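Side-chain contacts in glycosyl transferase family 8 (Streptococcus pneumoniae, PDB 5GVV), which transfers galactose from UDP-galactose to the terminal glucose on the serine-rich repeat protein PsrP already modified with GlcNAc and glucose: residues A[14-17]-A[18-22]; A[246-249]-A[250-254]; A[41-45]-A[46-50]; A[231-234]-A[235-238]; A[53-56]-A[57-60]. All coordinates share one frame; numbering follows the deposited sequence.

Contact 1: A[14-17]-A[18-22]. With UDP (uridine-5'-diphosphate), chain D.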
# COMPACT_ATOMS: atom_id res chain seq x y z
N TYR A 14 -5.78 7.67 -2.23
CA TYR A 14 -5.62 6.29 -1.78
C TYR A 14 -4.48 5.59 -2.51
O TYR A 14 -3.81 4.72 -1.95
CB TYR A 14 -6.93 5.54 -2.03
CG TYR A 14 -7.06 4.17 -1.40
CD1 TYR A 14 -6.31 3.79 -0.29
CD2 TYR A 14 -7.96 3.24 -1.92
CE1 TYR A 14 -6.45 2.52 0.28
CE2 TYR A 14 -8.11 1.99 -1.36
CZ TYR A 14 -7.35 1.63 -0.27
OH TYR A 14 -7.52 0.37 0.27
N ALA A 15 -4.25 5.97 -3.76
CA ALA A 15 -3.20 5.34 -4.56
C ALA A 15 -1.83 5.67 -3.98
O ALA A 15 -0.86 4.96 -4.24
CB ALA A 15 -3.29 5.78 -6.01
N TYR A 16 -1.77 6.75 -3.21
CA TYR A 16 -0.53 7.20 -2.59
C TYR A 16 -0.50 6.80 -1.11
O TYR A 16 0.33 7.30 -0.34
CB TYR A 16 -0.44 8.72 -2.71
CG TYR A 16 0.90 9.28 -3.13
CD1 TYR A 16 1.42 9.03 -4.40
CD2 TYR A 16 1.63 10.10 -2.28
CE1 TYR A 16 2.65 9.57 -4.79
CE2 TYR A 16 2.86 10.64 -2.66
CZ TYR A 16 3.36 10.37 -3.92
OH TYR A 16 4.57 10.90 -4.30
N ILE A 17 -1.39 5.89 -0.70
CA ILE A 17 -1.50 5.55 0.72
C ILE A 17 -0.20 5.02 1.35
O ILE A 17 0.08 5.30 2.53
CB ILE A 17 -2.68 4.58 0.99
CG1 ILE A 17 -3.04 4.57 2.48
CG2 ILE A 17 -2.36 3.17 0.49
CD1 ILE A 17 -3.66 5.87 2.98
N ARG A 18 0.61 4.29 0.58
CA ARG A 18 1.87 3.74 1.09
C ARG A 18 2.87 4.85 1.41
O ARG A 18 3.67 4.73 2.33
CB ARG A 18 2.49 2.73 0.11
CG ARG A 18 1.81 1.36 0.10
CD ARG A 18 2.49 0.40 -0.86
NE ARG A 18 3.82 0.01 -0.41
CZ ARG A 18 4.94 0.31 -1.06
NH1 ARG A 18 4.89 1.00 -2.19
NH2 ARG A 18 6.12 -0.07 -0.57
N GLN A 19 2.81 5.93 0.63
CA GLN A 19 3.69 7.08 0.84
C GLN A 19 3.17 7.95 1.97
O GLN A 19 3.93 8.40 2.83
CB GLN A 19 3.81 7.90 -0.45
CG GLN A 19 4.56 7.20 -1.60
CD GLN A 19 3.82 5.99 -2.15
OE1 GLN A 19 2.61 6.03 -2.37
NE2 GLN A 19 4.54 4.89 -2.34
N ILE A 20 1.86 8.20 1.97
CA ILE A 20 1.24 8.97 3.04
C ILE A 20 1.50 8.32 4.39
O ILE A 20 1.90 8.98 5.34
CB ILE A 20 -0.28 9.11 2.84
CG1 ILE A 20 -0.59 9.81 1.51
CG2 ILE A 20 -0.94 9.85 4.01
CD1 ILE A 20 -2.06 9.74 1.12
N GLU A 21 1.27 7.01 4.47
CA GLU A 21 1.42 6.31 5.74
C GLU A 21 2.86 6.26 6.21
O GLU A 21 3.13 6.40 7.41
CB GLU A 21 0.83 4.88 5.67
CG GLU A 21 0.73 4.22 7.04
CD GLU A 21 -0.04 2.91 7.01
OE1 GLU A 21 -0.74 2.63 6.01
OE2 GLU A 21 0.06 2.15 8.00
N THR A 22 3.79 6.06 5.28
CA THR A 22 5.22 6.09 5.59
C THR A 22 5.66 7.46 6.12
O THR A 22 6.41 7.54 7.09
CB THR A 22 6.06 5.73 4.36
OG1 THR A 22 5.77 4.37 3.98
CG2 THR A 22 7.54 5.85 4.67
N1 UDP D . 0.25 13.24 -4.64
C2 UDP D . -0.70 12.25 -4.46
N3 UDP D . -0.80 11.20 -5.36
C4 UDP D . 0.05 11.15 -6.45
C5 UDP D . 1.00 12.15 -6.62
C6 UDP D . 1.01 13.25 -5.77
O2 UDP D . -1.45 12.30 -3.49
O4 UDP D . -0.04 10.21 -7.25
C1' UDP D . 0.32 14.34 -3.65
C2' UDP D . 1.31 13.97 -2.56
O2' UDP D . 0.90 14.51 -1.32
C3' UDP D . 2.59 14.66 -2.99
C4' UDP D . 2.05 15.90 -3.68
O4' UDP D . 0.82 15.52 -4.26
O3' UDP D . 3.40 14.97 -1.87
C5' UDP D . 3.01 16.44 -4.75
O5' UDP D . 3.64 15.35 -5.38
PA UDP D . 5.25 15.26 -5.34
O1A UDP D . 5.63 15.21 -3.92
O2A UDP D . 5.72 14.07 -6.09
O3A UDP D . 5.77 16.62 -6.05
PB UDP D . 7.25 17.22 -5.82
O1B UDP D . 7.32 18.61 -6.31
O2B UDP D . 8.21 16.40 -6.59
O3B UDP D . 7.60 17.18 -4.37
O HOH W 1 0.51 3.52 -2.35
O HOH W 2 -0.00 2.07 3.66

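Contact 2: A[246-249]-A[250-254]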
# COMPACT_ATOMS: atom_id res chain seq x y z
N VAL A 246 16.62 4.97 3.73
CA VAL A 246 15.91 5.64 4.81
C VAL A 246 14.39 5.53 4.64
O VAL A 246 13.66 5.31 5.62
CB VAL A 246 16.31 7.12 4.93
CG1 VAL A 246 15.55 7.79 6.07
CG2 VAL A 246 17.82 7.24 5.13
N TRP A 247 13.91 5.67 3.40
CA TRP A 247 12.48 5.60 3.15
C TRP A 247 11.95 4.22 3.48
O TRP A 247 10.90 4.08 4.10
CB TRP A 247 12.13 5.93 1.69
CG TRP A 247 10.63 6.03 1.46
CD1 TRP A 247 9.85 7.15 1.56
CD2 TRP A 247 9.74 4.95 1.12
NE1 TRP A 247 8.53 6.84 1.29
CE2 TRP A 247 8.44 5.50 1.01
CE3 TRP A 247 9.91 3.58 0.87
CZ2 TRP A 247 7.32 4.71 0.69
CZ3 TRP A 247 8.81 2.81 0.55
CH2 TRP A 247 7.52 3.38 0.46
N TRP A 248 12.69 3.19 3.07
CA TRP A 248 12.26 1.82 3.30
C TRP A 248 12.26 1.47 4.79
O TRP A 248 11.38 0.73 5.25
CB TRP A 248 13.12 0.85 2.49
CG TRP A 248 12.70 0.86 1.06
CD1 TRP A 248 13.29 1.53 0.03
CD2 TRP A 248 11.54 0.22 0.51
NE1 TRP A 248 12.59 1.33 -1.13
CE2 TRP A 248 11.51 0.53 -0.86
CE3 TRP A 248 10.54 -0.59 1.05
CZ2 TRP A 248 10.51 0.05 -1.71
CZ3 TRP A 248 9.54 -1.06 0.20
CH2 TRP A 248 9.53 -0.74 -1.16
N GLU A 249 13.22 2.01 5.53
CA GLU A 249 13.30 1.81 6.97
C GLU A 249 12.00 2.21 7.67
O GLU A 249 11.54 1.54 8.60
CB GLU A 249 14.47 2.61 7.53
CG GLU A 249 14.68 2.46 9.03
CD GLU A 249 15.92 3.19 9.50
OE1 GLU A 249 16.51 2.76 10.52
OE2 GLU A 249 16.32 4.18 8.84
N TYR A 250 11.40 3.32 7.23
CA TYR A 250 10.14 3.74 7.82
C TYR A 250 8.92 3.04 7.21
O TYR A 250 7.94 2.77 7.91
CB TYR A 250 10.00 5.26 7.77
CG TYR A 250 10.92 5.95 8.75
CD1 TYR A 250 10.56 6.10 10.08
CD2 TYR A 250 12.15 6.44 8.34
CE1 TYR A 250 11.40 6.73 10.98
CE2 TYR A 250 12.99 7.07 9.24
CZ TYR A 250 12.61 7.21 10.55
OH TYR A 250 13.45 7.83 11.45
N SER A 251 8.98 2.74 5.92
CA SER A 251 7.88 2.03 5.27
C SER A 251 7.63 0.66 5.90
O SER A 251 6.48 0.23 6.08
CB SER A 251 8.15 1.87 3.77
OG SER A 251 7.12 1.10 3.15
N LEU A 252 8.72 -0.02 6.25
CA LEU A 252 8.65 -1.38 6.78
C LEU A 252 8.55 -1.42 8.31
O LEU A 252 8.57 -2.51 8.91
CB LEU A 252 9.85 -2.19 6.30
CG LEU A 252 9.96 -2.25 4.79
CD1 LEU A 252 11.30 -2.79 4.36
CD2 LEU A 252 8.83 -3.09 4.20
N MSE A 253 8.45 -0.25 8.92
CA MSE A 253 8.33 -0.16 10.37
C MSE A 253 6.88 -0.40 10.79
O MSE A 253 5.96 0.23 10.26
CB MSE A 253 8.80 1.22 10.84
CG MSE A 253 8.85 1.42 12.34
SE MSE A 253 9.63 3.15 12.81
CE MSE A 253 11.49 2.73 12.46
N ASP A 254 6.68 -1.35 11.70
CA ASP A 254 5.34 -1.59 12.25
C ASP A 254 4.92 -0.40 13.10
O ASP A 254 5.77 0.27 13.69
CB ASP A 254 5.33 -2.85 13.12
CG ASP A 254 5.29 -4.14 12.31
OD1 ASP A 254 4.72 -4.15 11.21
OD2 ASP A 254 5.83 -5.15 12.80

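Contact 3: A[41-45]-A[46-50]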
# COMPACT_ATOMS: atom_id res chain seq x y z
N GLN A 41 -9.89 12.24 -1.05
CA GLN A 41 -11.21 12.01 -1.64
C GLN A 41 -11.65 10.57 -1.45
O GLN A 41 -12.84 10.30 -1.27
CB GLN A 41 -11.20 12.29 -3.14
CG GLN A 41 -10.88 13.70 -3.56
CD GLN A 41 -11.13 13.92 -5.05
OE1 GLN A 41 -10.22 13.84 -5.87
NE2 GLN A 41 -12.39 14.17 -5.40
N ASP A 42 -10.70 9.65 -1.50
CA ASP A 42 -11.05 8.24 -1.66
C ASP A 42 -10.40 7.26 -0.69
O ASP A 42 -10.45 6.05 -0.92
CB ASP A 42 -10.75 7.81 -3.10
CG ASP A 42 -9.26 7.91 -3.45
OD1 ASP A 42 -8.51 8.63 -2.74
OD2 ASP A 42 -8.85 7.28 -4.44
N ILE A 43 -9.81 7.76 0.40
CA ILE A 43 -9.21 6.86 1.38
C ILE A 43 -10.29 6.17 2.24
O ILE A 43 -11.15 6.84 2.82
CB ILE A 43 -8.17 7.57 2.27
CG1 ILE A 43 -7.06 8.18 1.41
CG2 ILE A 43 -7.54 6.59 3.26
CD1 ILE A 43 -6.01 8.93 2.21
N PRO A 44 -10.25 4.83 2.30
CA PRO A 44 -11.23 4.02 3.03
C PRO A 44 -11.30 4.36 4.52
O PRO A 44 -10.27 4.61 5.15
CB PRO A 44 -10.71 2.60 2.85
CG PRO A 44 -10.04 2.63 1.51
CD PRO A 44 -9.36 3.98 1.47
N GLN A 45 -12.51 4.35 5.07
CA GLN A 45 -12.75 4.72 6.45
C GLN A 45 -12.05 3.80 7.45
O GLN A 45 -11.67 4.25 8.54
CB GLN A 45 -14.26 4.72 6.73
CG GLN A 45 -15.02 5.89 6.10
CD GLN A 45 -16.51 5.63 6.03
OE1 GLN A 45 -16.97 4.81 5.22
NE2 GLN A 45 -17.28 6.32 6.86
N GLU A 46 -11.89 2.53 7.08
CA GLU A 46 -11.25 1.54 7.94
C GLU A 46 -9.80 1.92 8.25
O GLU A 46 -9.31 1.68 9.36
CB GLU A 46 -11.28 0.15 7.29
CG GLU A 46 -12.66 -0.50 7.25
CD GLU A 46 -13.47 -0.10 6.04
OE1 GLU A 46 -13.03 0.79 5.28
OE2 GLU A 46 -14.56 -0.69 5.84
N TRP A 47 -9.12 2.48 7.26
CA TRP A 47 -7.75 2.93 7.45
C TRP A 47 -7.71 4.05 8.48
O TRP A 47 -6.92 4.01 9.42
CB TRP A 47 -7.14 3.39 6.12
CG TRP A 47 -5.69 3.79 6.22
CD1 TRP A 47 -4.59 2.98 6.11
CD2 TRP A 47 -5.18 5.11 6.46
NE1 TRP A 47 -3.43 3.71 6.27
CE2 TRP A 47 -3.77 5.02 6.48
CE3 TRP A 47 -5.78 6.35 6.65
CZ2 TRP A 47 -2.96 6.14 6.70
CZ3 TRP A 47 -4.97 7.46 6.86
CH2 TRP A 47 -3.57 7.34 6.88
N PHE A 48 -8.59 5.03 8.31
CA PHE A 48 -8.67 6.15 9.25
C PHE A 48 -8.98 5.71 10.67
O PHE A 48 -8.36 6.20 11.61
CB PHE A 48 -9.74 7.15 8.79
CG PHE A 48 -9.21 8.20 7.86
CD1 PHE A 48 -8.55 9.31 8.36
CD2 PHE A 48 -9.40 8.09 6.49
CE1 PHE A 48 -8.07 10.29 7.51
CE2 PHE A 48 -8.92 9.06 5.62
CZ PHE A 48 -8.25 10.17 6.14
N SER A 49 -9.94 4.80 10.84
CA SER A 49 -10.31 4.32 12.17
C SER A 49 -9.13 3.79 12.98
O SER A 49 -8.94 4.16 14.14
CB SER A 49 -11.42 3.28 12.10
OG SER A 49 -12.63 3.87 11.66
N GLN A 50 -8.32 2.92 12.36
CA GLN A 50 -7.20 2.31 13.06
C GLN A 50 -6.08 3.29 13.36
O GLN A 50 -5.55 3.33 14.48
CB GLN A 50 -6.64 1.14 12.24
CG GLN A 50 -5.53 0.38 12.97
CD GLN A 50 -6.03 -0.28 14.25
OE1 GLN A 50 -6.74 -1.28 14.20
NE2 GLN A 50 -5.66 0.28 15.39

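Contact 4: A[231-234]-A[235-238]. With UDP (uridine-5'-diphosphate), chain D.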
# COMPACT_ATOMS: atom_id res chain seq x y z
N GLN A 231 10.68 12.49 -10.09
CA GLN A 231 10.07 11.19 -10.35
C GLN A 231 10.99 10.04 -9.96
O GLN A 231 10.64 8.87 -10.14
CB GLN A 231 9.65 11.09 -11.82
CG GLN A 231 8.75 12.23 -12.29
CD GLN A 231 7.41 12.29 -11.56
OE1 GLN A 231 7.31 12.81 -10.45
NE2 GLN A 231 6.37 11.77 -12.20
N ASP A 232 12.16 10.38 -9.43
CA ASP A 232 13.12 9.38 -8.99
C ASP A 232 12.84 8.99 -7.54
O ASP A 232 13.67 9.24 -6.65
CB ASP A 232 14.55 9.93 -9.12
CG ASP A 232 15.61 8.91 -8.78
OD1 ASP A 232 15.46 7.73 -9.16
OD2 ASP A 232 16.60 9.29 -8.11
N LYS A 233 11.68 8.39 -7.29
CA LYS A 233 11.24 8.07 -5.94
C LYS A 233 11.92 6.81 -5.40
O LYS A 233 12.11 5.84 -6.13
CB LYS A 233 9.71 7.89 -5.90
CG LYS A 233 8.91 9.03 -6.54
CD LYS A 233 9.18 10.38 -5.87
CE LYS A 233 7.97 11.30 -5.99
NZ LYS A 233 8.33 12.74 -5.82
N PRO A 234 12.29 6.82 -4.10
CA PRO A 234 13.05 5.70 -3.54
C PRO A 234 12.21 4.43 -3.42
O PRO A 234 12.76 3.34 -3.24
CB PRO A 234 13.45 6.20 -2.15
CG PRO A 234 12.37 7.20 -1.80
CD PRO A 234 12.05 7.88 -3.10
N TRP A 235 10.89 4.57 -3.52
CA TRP A 235 10.02 3.40 -3.43
C TRP A 235 9.83 2.69 -4.77
O TRP A 235 9.21 1.62 -4.82
CB TRP A 235 8.66 3.78 -2.83
CG TRP A 235 7.87 4.80 -3.60
CD1 TRP A 235 7.08 4.58 -4.70
CD2 TRP A 235 7.76 6.20 -3.30
NE1 TRP A 235 6.50 5.76 -5.10
CE2 TRP A 235 6.90 6.77 -4.26
CE3 TRP A 235 8.30 7.03 -2.32
CZ2 TRP A 235 6.57 8.13 -4.26
CZ3 TRP A 235 7.98 8.39 -2.32
CH2 TRP A 235 7.12 8.92 -3.29
N ASN A 236 10.35 3.26 -5.84
CA ASN A 236 10.30 2.60 -7.14
C ASN A 236 11.20 1.38 -7.11
O ASN A 236 12.05 1.26 -6.23
CB ASN A 236 10.72 3.57 -8.25
CG ASN A 236 9.67 4.63 -8.54
OD1 ASN A 236 8.50 4.48 -8.16
ND2 ASN A 236 10.07 5.70 -9.21
N GLN A 237 11.01 0.46 -8.06
CA GLN A 237 11.87 -0.73 -8.12
C GLN A 237 13.32 -0.29 -8.26
O GLN A 237 14.23 -0.86 -7.63
CB GLN A 237 11.47 -1.64 -9.28
CG GLN A 237 12.38 -2.86 -9.44
CD GLN A 237 11.91 -3.81 -10.54
OE1 GLN A 237 11.32 -3.39 -11.53
NE2 GLN A 237 12.18 -5.10 -10.35
N PHE A 238 13.55 0.73 -9.09
CA PHE A 238 14.88 1.29 -9.23
C PHE A 238 14.85 2.80 -8.97
O PHE A 238 13.87 3.48 -9.29
CB PHE A 238 15.43 1.04 -10.64
CG PHE A 238 15.29 -0.38 -11.11
CD1 PHE A 238 16.07 -1.39 -10.58
CD2 PHE A 238 14.38 -0.70 -12.11
CE1 PHE A 238 15.94 -2.70 -11.02
CE2 PHE A 238 14.24 -2.01 -12.56
CZ PHE A 238 15.02 -3.01 -12.02
N1 UDP D . 0.25 13.24 -4.64
C2 UDP D . -0.70 12.25 -4.46
N3 UDP D . -0.80 11.20 -5.36
C4 UDP D . 0.05 11.15 -6.45
C5 UDP D . 1.00 12.15 -6.62
C6 UDP D . 1.01 13.25 -5.77
O2 UDP D . -1.45 12.30 -3.49
O4 UDP D . -0.04 10.21 -7.25
C1' UDP D . 0.32 14.34 -3.65
C2' UDP D . 1.31 13.97 -2.56
O2' UDP D . 0.90 14.51 -1.32
C3' UDP D . 2.59 14.66 -2.99
C4' UDP D . 2.05 15.90 -3.68
O4' UDP D . 0.82 15.52 -4.26
O3' UDP D . 3.40 14.97 -1.87
C5' UDP D . 3.01 16.44 -4.75
O5' UDP D . 3.64 15.35 -5.38
PA UDP D . 5.25 15.26 -5.34
O1A UDP D . 5.63 15.21 -3.92
O2A UDP D . 5.72 14.07 -6.09
O3A UDP D . 5.77 16.62 -6.05
PB UDP D . 7.25 17.22 -5.82
O1B UDP D . 7.32 18.61 -6.31
O2B UDP D . 8.21 16.40 -6.59
O3B UDP D . 7.60 17.18 -4.37
O HOH W 3 13.08 6.19 -10.25

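Contact 5: A[53-56]-A[57-60]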
# COMPACT_ATOMS: atom_id res chain seq x y z
N ILE A 53 -6.72 5.76 16.18
CA ILE A 53 -6.43 5.20 17.50
C ILE A 53 -4.96 5.36 17.87
O ILE A 53 -4.64 5.70 19.01
CB ILE A 53 -6.81 3.71 17.57
CG1 ILE A 53 -8.32 3.53 17.44
CG2 ILE A 53 -6.31 3.08 18.86
CD1 ILE A 53 -8.78 2.08 17.43
N TYR A 54 -4.07 5.10 16.91
CA TYR A 54 -2.64 5.26 17.16
C TYR A 54 -2.33 6.69 17.56
O TYR A 54 -1.61 6.94 18.53
CB TYR A 54 -1.83 4.89 15.91
CG TYR A 54 -1.96 3.45 15.48
CD1 TYR A 54 -2.35 2.46 16.38
CD2 TYR A 54 -1.69 3.08 14.17
CE1 TYR A 54 -2.47 1.14 15.98
CE2 TYR A 54 -1.82 1.76 13.76
CZ TYR A 54 -2.20 0.80 14.67
OH TYR A 54 -2.32 -0.52 14.27
N LEU A 55 -2.85 7.64 16.78
CA LEU A 55 -2.57 9.05 17.01
C LEU A 55 -3.07 9.49 18.39
O LEU A 55 -2.38 10.22 19.10
CB LEU A 55 -3.21 9.92 15.92
CG LEU A 55 -2.29 10.34 14.77
CD1 LEU A 55 -1.16 11.20 15.29
CD2 LEU A 55 -1.74 9.13 14.05
N GLN A 56 -4.26 9.03 18.76
CA GLN A 56 -4.83 9.37 20.06
C GLN A 56 -4.03 8.79 21.22
O GLN A 56 -3.86 9.43 22.26
CB GLN A 56 -6.29 8.89 20.13
CG GLN A 56 -7.22 9.63 19.16
CD GLN A 56 -8.64 9.11 19.19
OE1 GLN A 56 -8.91 8.07 19.79
NE2 GLN A 56 -9.55 9.82 18.54
N GLU A 57 -3.52 7.57 21.05
CA GLU A 57 -2.73 6.93 22.08
C GLU A 57 -1.41 7.67 22.30
O GLU A 57 -0.81 7.57 23.37
CB GLU A 57 -2.48 5.45 21.72
CG GLU A 57 -3.74 4.60 21.85
CD GLU A 57 -3.55 3.15 21.42
OE1 GLU A 57 -2.58 2.85 20.69
OE2 GLU A 57 -4.38 2.31 21.82
N MSE A 58 -1.01 8.43 21.32
CA MSE A 58 0.21 9.20 21.39
C MSE A 58 -0.12 10.65 21.77
O MSE A 58 0.73 11.51 21.72
CB MSE A 58 1.05 9.11 20.12
CG MSE A 58 1.58 7.68 19.89
SE MSE A 58 2.69 7.77 18.26
CE MSE A 58 1.59 8.07 16.73
N GLY A 59 -1.37 10.90 22.18
CA GLY A 59 -1.81 12.20 22.65
C GLY A 59 -2.25 13.16 21.56
O GLY A 59 -2.28 14.37 21.78
N GLY A 60 -2.60 12.62 20.39
CA GLY A 60 -3.00 13.46 19.27
C GLY A 60 -4.32 13.03 18.68
O GLY A 60 -5.16 12.46 19.38
O HOH W 4 0.29 12.10 18.43

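Contact 1: A[14-17]-A[18-22]
Tyr-16 O is gripped by two backbone N-H groups of the helix it opens: Ile-20 N bonds to it at 2.9 Å in an almost straight line (174° at the hydrogen), and Gln-19 N adds a weak, bent bond. Tyr-16 is the N-cap of helix 17-30, which follows strand 6-11 in the GT-A nucleotide-binding fold, so one residue serves both the helix start and the UDP pocket. The next turn is regular, with Glu-21 N reaching Ile-17 O at 2.8 Å. Arg-18 N, in the first turn, donates instead to a water 3.0 Å away, which in turn donates to Ala-15 O. The Tyr-16 ring is approached on both faces. Over one, Gln-19 CG makes a CH-pi contact 4.1 Å from the centroid and 13° off the normal; its chi1 of -68° sets CG beside its own backbone N, and a bend at chi2 turns the chain on toward the Tyr-16 backbone. Over the opposite face lies the uracil of UDP, its C2 3.6 Å above the plane of the Tyr-16 ring and offset toward the rim. The Glu-21 carboxylate is held by the indoles of Trp-47 and Trp-255, and Arg-18 NH1 bonds to Tyr-14 OH of the second subunit. One turn along, Arg-18 O accepts two donors from a single residue, Thr-22 OG1 at 2.7 Å and the backbone Thr-22 N.

Contact 2: A[246-249]-A[250-254]
The last turn of helix 244-251 carries this contact, in which side chains four residues apart pack as the chain leaves the helix. Ser-251 sits over one face of Trp-247: its CB lies 3.8 Å from the centroid of the six-membered ring of Trp-247, 26° off the normal, a CH-pi contact placed toward the rim. With Trp-247 CG anti to its backbone N (chi1 -173°), the indole swings round so that its far end comes back to Ser-251, although the Trp-247 CB itself points away. The Trp-247 ring in turn sets CZ3 over the centre of the Trp-248 face, 3.6 Å above that plane. One residue further on, Trp-248 CE3 meets Leu-252 CD1 at 4.0 Å. Val-246 and Tyr-250 lie side by side, and Val-246 CG1 is 4.1 Å from Tyr-250 CE2. Val-246 O approaches the edge of that ring, 3.3 Å from Tyr-250 CD2, and also takes a weak bond from Tyr-250 N. Two sounder helical bonds follow, Ser-251 N to Trp-247 O at 3.0 Å and Leu-252 N to Trp-248 O at 2.9 Å. The polar ends of the aromatics bond outward, Trp-248 NE1 to Pro-234 O and Tyr-250 OH to His-30. The local side-chain contact is therefore largely apolar, and the polar atoms of Trp-248 and Tyr-250 are satisfied by partners outside the helix.

Contact 3: A[41-45]-A[46-50]
Ile-43 CG2 touches two aromatic side chains at once, 3.7 Å from Phe-48 CE2 and 3.8 Å from Trp-47 CE3. It gets there because chi1 of Ile-43 (-57°) turns this methyl anti to the backbone N, while CG1 takes the place beside that N. The Ile-43 and Phe-48 side chains run at about a right angle, and Trp-47 CE3 rises 4.0 Å above one face of the Phe-48 ring, offset toward the rim, so the three groups pack against one another. At the edge of the Phe-48 ring stands Pro-44 O, the carbonyl of the N-cap of helix 45-57, which links strands 34-40 and 61-66 in a beta-alpha-beta unit; both strands also lend residues that touch Phe-48. That carbonyl takes a weak bond from Trp-47 N at 3.2 Å, and the first regular helical bond runs from Ser-49 N to Gln-45 O at 2.9 Å. Glu-46 bends at chi2 (86°), which brings OE1 back along the helix start to 3.8 Å from Pro-44 CB. Its other oxygen, OE2, forms a salt bridge with Arg-244 of the second subunit. Gln-45, extended beyond CG, instead carries its NE2 to the carbonyls of Phe-322 and Val-325.

Contact 4: A[231-234]-A[235-238]
In the diphosphate end of the UDP pocket, Lys-233 runs its alkyl chain over the indole of Trp-235 before its amine meets the nucleotide. Lys-233 CB stands 3.5 Å from the centroid of the six-membered ring of Trp-235, 13° off the normal, a CH-pi contact over the ring centre. Further along, Lys-233 CG is 3.4 Å from Trp-235 CZ2 and Lys-233 CD is 3.6 Å from Trp-235 CH2, so the two side chains lie alongside, pointing the same way. Trp-235 chi1 of 60° places CG between its own backbone N and carbonyl carbon, and from there the ring is laid back over the lysine. Lys-233 NZ donates to UDP O2A at 2.9 Å, sharing its three N-H groups among that oxygen, Ser-230 O, Tyr-228 O and Asp-108 OD2, which fix the amine. The backbone makes a type I beta turn from Lys-233 to Asn-236, closed by Asn-236 N to Lys-233 O at 3.1 Å, with the donor 56° out of the carbonyl plane. Just before it, Asp-232 centres an inverse gamma turn. One water donates to Asp-232 OD1 (3.0 Å) and Phe-238 O and accepts from Asn-236 ND2, joining the two segments. A lysine on a phosphate beside manganese held by Asp-106, Asp-108 and His-227 is consistent with the metal-dependent GT-A donor site of glycosyltransferase family 8, with its DxD motif.

Contact 5: A[53-56]-A[57-60]
Gly-60 N reaches back five residues to Leu-55 O at 2.7 Å, a bond made possible by the left-handed backbone of Gly-59 (phi 85°). The same carbonyl is shared, since Met-58 N and a water also bond to it weakly. Gly-59 N closes a tighter loop on Gln-56 O at 2.9 Å, its donor lying well above the carbonyl plane. This pair of bonds is a Schellman motif with Gly-59 as C-prime residue; it ends helix 45-57 and turns the chain into strand 61-66, the second strand of a beta-alpha-beta unit begun by strand 34-40. Gly-60 O then faces the helix and meets Gln-56 CA at 3.2 Å in a CA-H...O contact with 152° at the hydrogen. Among the side chains, Ile-53 and Glu-57 lie side by side one turn apart, Ile-53 CG2 touching Glu-57 OE2 at 3.6 Å. Glu-57 chi1 of -71° keeps CG beside its own N, so the extended chain runs alongside the Ile-53 side chain, and OE1 comes near the edge of the Tyr-54 ring. The selenomethionine Met-58 bends at its end and brings CE to 4.4 Å from Leu-55 CD2; both also touch Cys-28 of helix 17-30. The amide of Gln-56 bonds to Lys-272 N through OE1 and to Asp-61 through NE2.

Contacts 1 and 4 form two walls of one pocket: both touch UDP, and Tyr-16 OH lies 3.4 Å from Trp-235 CH2. Contact 2 backs contact 4 where Trp-247 CH2 is 3.5 Å from Trp-235 CB, and meets contact 1 where Thr-22 OG1 is 3.4 Å from Ser-251 CA. On another flank, contact 3 joins contact 1 where Ile-17 CD1 is 3.6 Å from Trp-47 CE2 and through Asp-42 OD1 to Tyr-14 N. Contact 5 closes the helix that contact 3 opens, their centres 16 Å apart, and lies away from the ligand, about 31 Å between centres from contact 4. Every contact also meets the second subunit, through residues such as Tyr-14, Glu-46 and Tyr-54.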